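Local coordinates for protein glycerate dehydrogenase/glyoxylate reductase (Thermus thermophilus, PDB 2CUK) that probably reduces glyoxylate and hydroxypyruvate with a nicotinamide cofactor, as a member of the D-isomer specific 2-hydroxyacid dehydrogenase family, at residues M60-V74 and A83-P95. Numbering follows the deposited sequence.
Sequences MDRAKGLKVIACYSV and AARERGIRVTHTP
M60 lays its thioether against helix 81-85, where the small side chains of A83 and A84 let it come close: a bend at chi3 (-131°) carries CE to 3.8 Å from A83 CB, while SD lies 3.7 Å from A84 CB. In a salt bridge, the extended R87 comes side-on, NE and NH2 both donating to D61 OD1 (NE to OD1 2.7 Å); carboxylate and guanidinium planes are 49° apart, and NE meets OD1 from above the carboxylate plane. R87 NH1 donates to A83 O, which probably helps to fix the group's rotation. A leucine in place of R87 would probably leave the D61 carboxylate without its countercharge and A83 O without this donor. L66 brings CD2 to 4.1 Å from I89 CD1; the beta-branched I89 also puts CD1 against M60 CG and CG2 against I69 CG1. Strand 68-70 then pairs in parallel with strand 90-92, an edge of the five-stranded sheet within this chain, the two joined through helix 81-85 as a beta-alpha-beta unit. I69 is bonded both ways, N to R90 O and O to T92 N. Just past strand 68-70, C71 N donates to T92 O, and further on S73 O accepts T94 N. V74 O receives H93 ND1 (2.8 Å) on an in-plane lone pair, at the imidazole edge, while P95 CD covers one ring face.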
ATOM      1  N   MET A  60       9.542 -25.450 -31.253  1.00 35.90           N
ATOM      2  CA  MET A  60      10.388 -26.569 -30.862  1.00 37.78           C
ATOM      3  C   MET A  60      11.013 -27.257 -32.073  1.00 38.83           C
ATOM      4  O   MET A  60      12.212 -27.545 -32.078  1.00 37.59           O
ATOM      5  CB  MET A  60       9.580 -27.570 -30.032  1.00 37.58           C
ATOM      6  CG  MET A  60       9.291 -27.083 -28.620  1.00 36.55           C
ATOM      7  SD  MET A  60       8.275 -28.210 -27.656  1.00 38.52           S
ATOM      8  CE  MET A  60       7.038 -27.087 -27.005  1.00 39.44           C
ATOM      9  N   ASP A  61      10.207 -27.517 -33.098  1.00 40.03           N
ATOM     10  CA  ASP A  61      10.720 -28.159 -34.306  1.00 43.04           C
ATOM     11  C   ASP A  61      11.731 -27.241 -34.984  1.00 43.32           C
ATOM     12  O   ASP A  61      12.760 -27.693 -35.481  1.00 44.01           O
ATOM     13  CB  ASP A  61       9.580 -28.473 -35.281  1.00 42.46           C
ATOM     14  CG  ASP A  61       8.606 -29.488 -34.725  1.00 44.92           C
ATOM     15  OD1 ASP A  61       9.063 -30.534 -34.213  1.00 44.14           O
ATOM     16  OD2 ASP A  61       7.383 -29.244 -34.808  1.00 46.02           O
ATOM     17  N   ARG A  62      11.427 -25.947 -34.994  1.00 44.56           N
ATOM     18  CA  ARG A  62      12.303 -24.951 -35.597  1.00 45.74           C
ATOM     19  C   ARG A  62      13.649 -24.951 -34.882  1.00 45.64           C
ATOM     20  O   ARG A  62      14.692 -24.728 -35.495  1.00 45.68           O
ATOM     21  CB  ARG A  62      11.659 -23.567 -35.493  1.00 47.06           C
ATOM     22  CG  ARG A  62      11.309 -22.923 -36.828  1.00 49.62           C
ATOM     23  CD  ARG A  62      12.529 -22.293 -37.487  1.00 50.49           C
ATOM     24  NE  ARG A  62      12.157 -21.507 -38.662  1.00 50.83           N
ATOM     25  CZ  ARG A  62      12.910 -20.549 -39.191  1.00 50.61           C
ATOM     26  NH1 ARG A  62      14.081 -20.249 -38.651  1.00 50.46           N
ATOM     27  NH2 ARG A  62      12.491 -19.883 -40.258  1.00 51.72           N
ATOM     28  N   ALA A  63      13.611 -25.206 -33.578  1.00 46.88           N
ATOM     29  CA  ALA A  63      14.814 -25.237 -32.758  1.00 48.07           C
ATOM     30  C   ALA A  63      15.416 -26.639 -32.714  1.00 49.00           C
ATOM     31  O   ALA A  63      15.526 -27.248 -31.648  1.00 49.86           O
ATOM     32  CB  ALA A  63      14.491 -24.764 -31.345  1.00 47.95           C
ATOM     33  N   LYS A  64      15.798 -27.147 -33.880  1.00 49.55           N
ATOM     34  CA  LYS A  64      16.397 -28.472 -33.987  1.00 49.67           C
ATOM     35  C   LYS A  64      17.620 -28.596 -33.081  1.00 48.08           C
ATOM     36  O   LYS A  64      18.695 -28.086 -33.397  1.00 48.40           O
ATOM     37  CB  LYS A  64      16.786 -28.745 -35.446  1.00 51.68           C
ATOM     38  CG  LYS A  64      17.615 -27.633 -36.083  1.00 54.83           C
ATOM     39  CD  LYS A  64      17.081 -27.243 -37.456  1.00 56.41           C
ATOM     40  CE  LYS A  64      17.832 -26.044 -38.026  1.00 58.01           C
ATOM     41  NZ  LYS A  64      19.285 -26.312 -38.219  1.00 58.41           N
ATOM     42  N   GLY A  65      17.446 -29.272 -31.949  1.00 45.70           N
ATOM     43  CA  GLY A  65      18.551 -29.448 -31.025  1.00 44.87           C
ATOM     44  C   GLY A  65      18.344 -28.786 -29.674  1.00 43.51           C
ATOM     45  O   GLY A  65      19.264 -28.739 -28.857  1.00 44.19           O
ATOM     46  N   LEU A  66      17.142 -28.270 -29.435  1.00 41.50           N
ATOM     47  CA  LEU A  66      16.825 -27.615 -28.168  1.00 38.27           C
ATOM     48  C   LEU A  66      16.784 -28.670 -27.066  1.00 35.71           C
ATOM     49  O   LEU A  66      16.106 -29.686 -27.206  1.00 35.51           O
ATOM     50  CB  LEU A  66      15.469 -26.907 -28.270  1.00 38.81           C
ATOM     51  CG  LEU A  66      15.006 -26.066 -27.075  1.00 38.91           C
ATOM     52  CD1 LEU A  66      15.962 -24.905 -26.860  1.00 39.63           C
ATOM     53  CD2 LEU A  66      13.603 -25.551 -27.328  1.00 38.94           C
ATOM     54  N   LYS A  67      17.506 -28.427 -25.974  1.00 33.20           N
ATOM     55  CA  LYS A  67      17.556 -29.377 -24.865  1.00 31.85           C
ATOM     56  C   LYS A  67      16.718 -28.976 -23.655  1.00 30.29           C
ATOM     57  O   LYS A  67      16.198 -29.832 -22.941  1.00 27.93           O
ATOM     58  CB  LYS A  67      19.003 -29.579 -24.405  1.00 33.87           C
ATOM     59  CG  LYS A  67      19.945 -30.093 -25.484  1.00 36.63           C
ATOM     60  CD  LYS A  67      21.357 -30.315 -24.952  1.00 38.88           C
ATOM     61  CE  LYS A  67      21.461 -31.576 -24.096  1.00 41.67           C
ATOM     62  NZ  LYS A  67      20.645 -31.516 -22.852  1.00 42.07           N
ATOM     63  N   VAL A  68      16.583 -27.676 -23.420  1.00 28.77           N
ATOM     64  CA  VAL A  68      15.830 -27.221 -22.263  1.00 26.12           C
ATOM     65  C   VAL A  68      15.138 -25.884 -22.440  1.00 25.31           C
ATOM     66  O   VAL A  68      15.662 -24.967 -23.077  1.00 23.86           O
ATOM     67  CB  VAL A  68      16.751 -27.117 -21.027  1.00 25.51           C
ATOM     68  CG1 VAL A  68      17.903 -26.168 -21.326  1.00 23.31           C
ATOM     69  CG2 VAL A  68      15.964 -26.628 -19.818  1.00 26.22           C
ATOM     70  N   ILE A  69      13.947 -25.795 -21.869  1.00 24.43           N
ATOM     71  CA  ILE A  69      13.165 -24.572 -21.885  1.00 24.45           C
ATOM     72  C   ILE A  69      13.055 -24.175 -20.414  1.00 23.74           C
ATOM     73  O   ILE A  69      12.226 -24.713 -19.677  1.00 22.51           O
ATOM     74  CB  ILE A  69      11.749 -24.801 -22.460  1.00 25.29           C
ATOM     75  CG1 ILE A  69      11.842 -25.259 -23.918  1.00 24.30           C
ATOM     76  CG2 ILE A  69      10.935 -23.514 -22.365  1.00 26.96           C
ATOM     77  CD1 ILE A  69      10.498 -25.576 -24.541  1.00 25.93           C
ATOM     78  N   ALA A  70      13.924 -23.266 -19.983  1.00 21.94           N
ATOM     79  CA  ALA A  70      13.923 -22.799 -18.602  1.00 20.99           C
ATOM     80  C   ALA A  70      13.075 -21.538 -18.524  1.00 21.14           C
ATOM     81  O   ALA A  70      13.550 -20.430 -18.792  1.00 21.30           O
ATOM     82  CB  ALA A  70      15.349 -22.512 -18.136  1.00 21.64           C
ATOM     83  N   CYS A  71      11.813 -21.720 -18.159  1.00 21.24           N
ATOM     84  CA  CYS A  71      10.866 -20.619 -18.059  1.00 22.38           C
ATOM     85  C   CYS A  71      11.192 -19.573 -17.011  1.00 21.69           C
ATOM     86  O   CYS A  71      11.537 -19.896 -15.876  1.00 20.70           O
ATOM     87  CB  CYS A  71       9.461 -21.158 -17.785  1.00 24.73           C
ATOM     88  SG  CYS A  71       8.804 -22.162 -19.119  1.00 26.31           S
ATOM     89  N   TYR A  72      11.069 -18.312 -17.410  1.00 21.89           N
ATOM     90  CA  TYR A  72      11.298 -17.192 -16.516  1.00 22.29           C
ATOM     91  C   TYR A  72       9.905 -16.861 -15.982  1.00 22.33           C
ATOM     92  O   TYR A  72       9.333 -15.822 -16.309  1.00 23.62           O
ATOM     93  CB  TYR A  72      11.877 -15.997 -17.290  1.00 21.47           C
ATOM     94  CG  TYR A  72      12.242 -14.811 -16.418  1.00 19.48           C
ATOM     95  CD1 TYR A  72      13.315 -14.876 -15.529  1.00 19.77           C
ATOM     96  CD2 TYR A  72      11.495 -13.633 -16.463  1.00 21.95           C
ATOM     97  CE1 TYR A  72      13.636 -13.795 -14.702  1.00 19.14           C
ATOM     98  CE2 TYR A  72      11.801 -12.545 -15.635  1.00 18.90           C
ATOM     99  CZ  TYR A  72      12.870 -12.634 -14.759  1.00 19.83           C
ATOM    100  OH  TYR A  72      13.163 -11.569 -13.933  1.00 21.12           O
ATOM    101  N   SER A  73       9.360 -17.777 -15.184  1.00 21.68           N
ATOM    102  CA  SER A  73       8.032 -17.633 -14.594  1.00 22.22           C
ATOM    103  C   SER A  73       7.663 -18.908 -13.838  1.00 23.47           C
ATOM    104  O   SER A  73       8.329 -19.934 -13.985  1.00 23.39           O
ATOM    105  CB  SER A  73       6.988 -17.382 -15.686  1.00 23.94           C
ATOM    106  OG  SER A  73       6.967 -18.441 -16.635  1.00 24.78           O
ATOM    107  N   VAL A  74       6.615 -18.835 -13.020  1.00 23.58           N
ATOM    108  CA  VAL A  74       6.150 -19.997 -12.270  1.00 24.34           C
ATOM    109  C   VAL A  74       5.130 -20.741 -13.132  1.00 25.46           C
ATOM    110  O   VAL A  74       5.113 -21.971 -13.172  1.00 25.37           O
ATOM    111  CB  VAL A  74       5.499 -19.594 -10.915  1.00 24.88           C
ATOM    112  CG1 VAL A  74       4.368 -18.601 -11.140  1.00 27.00           C
ATOM    113  CG2 VAL A  74       4.973 -20.838 -10.207  1.00 26.10           C
ATOM    114  N   ALA A  83       4.328 -31.393 -26.188  1.00 36.01           N
ATOM    115  CA  ALA A  83       5.108 -31.273 -27.413  1.00 35.59           C
ATOM    116  C   ALA A  83       6.587 -31.374 -27.062  1.00 34.94           C
ATOM    117  O   ALA A  83       7.366 -32.007 -27.774  1.00 35.10           O
ATOM    118  CB  ALA A  83       4.821 -29.946 -28.092  1.00 35.21           C
ATOM    119  N   ALA A  84       6.970 -30.748 -25.954  1.00 34.26           N
ATOM    120  CA  ALA A  84       8.356 -30.775 -25.504  1.00 34.23           C
ATOM    121  C   ALA A  84       8.732 -32.185 -25.057  1.00 34.39           C
ATOM    122  O   ALA A  84       9.805 -32.689 -25.390  1.00 34.07           O
ATOM    123  CB  ALA A  84       8.549 -29.788 -24.356  1.00 32.51           C
ATOM    124  N   ARG A  85       7.842 -32.814 -24.300  1.00 35.45           N
ATOM    125  CA  ARG A  85       8.071 -34.168 -23.804  1.00 36.59           C
ATOM    126  C   ARG A  85       8.335 -35.108 -24.977  1.00 36.14           C
ATOM    127  O   ARG A  85       9.311 -35.860 -24.981  1.00 35.07           O
ATOM    128  CB  ARG A  85       6.848 -34.654 -23.025  1.00 38.55           C
ATOM    129  CG  ARG A  85       7.024 -36.020 -22.377  1.00 41.84           C
ATOM    130  CD  ARG A  85       5.703 -36.529 -21.824  1.00 44.61           C
ATOM    131  NE  ARG A  85       5.059 -35.545 -20.958  1.00 47.20           N
ATOM    132  CZ  ARG A  85       5.533 -35.153 -19.780  1.00 47.42           C
ATOM    133  NH1 ARG A  85       6.666 -35.661 -19.312  1.00 48.14           N
ATOM    134  NH2 ARG A  85       4.874 -34.246 -19.071  1.00 47.89           N
ATOM    135  N   GLU A  86       7.452 -35.048 -25.969  1.00 35.69           N
ATOM    136  CA  GLU A  86       7.548 -35.877 -27.166  1.00 35.62           C
ATOM    137  C   GLU A  86       8.833 -35.624 -27.946  1.00 34.82           C
ATOM    138  O   GLU A  86       9.201 -36.409 -28.818  1.00 35.45           O
ATOM    139  CB  GLU A  86       6.337 -35.617 -28.065  1.00 36.05           C
ATOM    140  CG  GLU A  86       5.022 -36.136 -27.492  1.00 37.93           C
ATOM    141  CD  GLU A  86       3.802 -35.486 -28.118  1.00 38.84           C
ATOM    142  OE1 GLU A  86       3.769 -35.323 -29.356  1.00 42.12           O
ATOM    143  OE2 GLU A  86       2.865 -35.146 -27.367  1.00 40.68           O
ATOM    144  N   ARG A  87       9.515 -34.529 -27.628  1.00 33.35           N
ATOM    145  CA  ARG A  87      10.756 -34.188 -28.313  1.00 32.80           C
ATOM    146  C   ARG A  87      11.971 -34.294 -27.404  1.00 31.22           C
ATOM    147  O   ARG A  87      13.072 -33.890 -27.775  1.00 32.58           O
ATOM    148  CB  ARG A  87      10.659 -32.776 -28.890  1.00 33.12           C
ATOM    149  CG  ARG A  87       9.622 -32.652 -29.984  1.00 34.61           C
ATOM    150  CD  ARG A  87       9.445 -31.215 -30.440  1.00 35.66           C
ATOM    151  NE  ARG A  87       8.558 -31.133 -31.597  1.00 35.89           N
ATOM    152  CZ  ARG A  87       7.295 -31.551 -31.603  1.00 36.64           C
ATOM    153  NH1 ARG A  87       6.761 -32.081 -30.510  1.00 35.00           N
ATOM    154  NH2 ARG A  87       6.568 -31.450 -32.711  1.00 34.48           N
ATOM    155  N   GLY A  88      11.766 -34.837 -26.209  1.00 30.96           N
ATOM    156  CA  GLY A  88      12.864 -34.997 -25.272  1.00 30.65           C
ATOM    157  C   GLY A  88      13.456 -33.691 -24.776  1.00 30.12           C
ATOM    158  O   GLY A  88      14.641 -33.620 -24.460  1.00 31.28           O
ATOM    159  N   ILE A  89      12.634 -32.651 -24.707  1.00 29.68           N
ATOM    160  CA  ILE A  89      13.094 -31.353 -24.231  1.00 27.81           C
ATOM    161  C   ILE A  89      12.663 -31.189 -22.780  1.00 27.69           C
ATOM    162  O   ILE A  89      11.515 -31.478 -22.433  1.00 27.99           O
ATOM    163  CB  ILE A  89      12.482 -30.209 -25.063  1.00 28.51           C
ATOM    164  CG1 ILE A  89      12.859 -30.381 -26.537  1.00 27.27           C
ATOM    165  CG2 ILE A  89      12.967 -28.864 -24.535  1.00 28.84           C
ATOM    166  CD1 ILE A  89      12.175 -29.398 -27.477  1.00 27.04           C
ATOM    167  N   ARG A  90      13.576 -30.739 -21.927  1.00 27.16           N
ATOM    168  CA  ARG A  90      13.235 -30.541 -20.522  1.00 27.96           C
ATOM    169  C   ARG A  90      12.581 -29.176 -20.349  1.00 27.73           C
ATOM    170  O   ARG A  90      12.904 -28.231 -21.066  1.00 28.41           O
ATOM    171  CB  ARG A  90      14.484 -30.621 -19.633  1.00 28.42           C
ATOM    172  CG  ARG A  90      15.229 -31.949 -19.694  1.00 32.34           C
ATOM    173  CD  ARG A  90      14.299 -33.133 -19.464  1.00 31.98           C
ATOM    174  NE  ARG A  90      13.690 -33.130 -18.136  1.00 33.81           N
ATOM    175  CZ  ARG A  90      14.343 -33.376 -17.006  1.00 33.90           C
ATOM    176  NH1 ARG A  90      15.641 -33.647 -17.027  1.00 34.48           N
ATOM    177  NH2 ARG A  90      13.692 -33.368 -15.851  1.00 33.66           N
ATOM    178  N   VAL A  91      11.651 -29.078 -19.407  1.00 26.76           N
ATOM    179  CA  VAL A  91      10.980 -27.812 -19.146  1.00 26.66           C
ATOM    180  C   VAL A  91      11.006 -27.540 -17.652  1.00 26.06           C
ATOM    181  O   VAL A  91      10.628 -28.396 -16.847  1.00 26.25           O
ATOM    182  CB  VAL A  91       9.509 -27.823 -19.645  1.00 25.45           C
ATOM    183  CG1 VAL A  91       8.836 -26.495 -19.321  1.00 25.89           C
ATOM    184  CG2 VAL A  91       9.474 -28.065 -21.149  1.00 25.92           C
ATOM    185  N   THR A  92      11.472 -26.351 -17.286  1.00 24.58           N
ATOM    186  CA  THR A  92      11.553 -25.958 -15.885  1.00 24.19           C
ATOM    187  C   THR A  92      10.900 -24.599 -15.673  1.00 24.57           C
ATOM    188  O   THR A  92      10.585 -23.895 -16.634  1.00 23.95           O
ATOM    189  CB  THR A  92      13.022 -25.865 -15.411  1.00 23.54           C
ATOM    190  OG1 THR A  92      13.708 -24.858 -16.167  1.00 22.86           O
ATOM    191  CG2 THR A  92      13.727 -27.202 -15.596  1.00 24.77           C
ATOM    192  N   HIS A  93      10.697 -24.240 -14.409  1.00 23.93           N
ATOM    193  CA  HIS A  93      10.101 -22.955 -14.072  1.00 24.15           C
ATOM    194  C   HIS A  93      10.743 -22.405 -12.803  1.00 24.08           C
ATOM    195  O   HIS A  93      11.718 -22.964 -12.307  1.00 25.17           O
ATOM    196  CB  HIS A  93       8.579 -23.083 -13.898  1.00 24.07           C
ATOM    197  CG  HIS A  93       8.162 -23.985 -12.778  1.00 24.06           C
ATOM    198  ND1 HIS A  93       6.976 -23.818 -12.096  1.00 24.75           N
ATOM    199  CD2 HIS A  93       8.757 -25.073 -12.236  1.00 25.11           C
ATOM    200  CE1 HIS A  93       6.858 -24.762 -11.180  1.00 24.50           C
ATOM    201  NE2 HIS A  93       7.927 -25.538 -11.244  1.00 25.54           N
ATOM    202  N   THR A  94      10.196 -21.317 -12.273  1.00 24.54           N
ATOM    203  CA  THR A  94      10.758 -20.697 -11.075  1.00 24.02           C
ATOM    204  C   THR A  94       9.757 -20.612  -9.917  1.00 24.48           C
ATOM    205  O   THR A  94       9.317 -19.524  -9.549  1.00 25.13           O
ATOM    206  CB  THR A  94      11.265 -19.276 -11.400  1.00 25.80           C
ATOM    207  OG1 THR A  94      10.157 -18.442 -11.770  1.00 23.88           O
ATOM    208  CG2 THR A  94      12.263 -19.321 -12.557  1.00 22.99           C
ATOM    209  N   PRO A  95       9.396 -21.761  -9.322  1.00 24.62           N
ATOM    210  CA  PRO A  95       8.444 -21.802  -8.207  1.00 25.24           C
ATOM    211  C   PRO A  95       8.998 -21.254  -6.892  1.00 26.59           C
ATOM    212  O   PRO A  95      10.200 -21.350  -6.629  1.00 25.97           O
ATOM    213  CB  PRO A  95       8.104 -23.283  -8.110  1.00 26.32           C
ATOM    214  CG  PRO A  95       9.415 -23.929  -8.459  1.00 25.90           C
ATOM    215  CD  PRO A  95       9.860 -23.119  -9.661  1.00 24.00           C
TER
HETATM  216  O   HOH W   1      16.559 -32.447 -23.099  1.00 31.86           O
HETATM  217  O   HOH W   2      13.188 -22.326 -14.955  1.00 20.77           O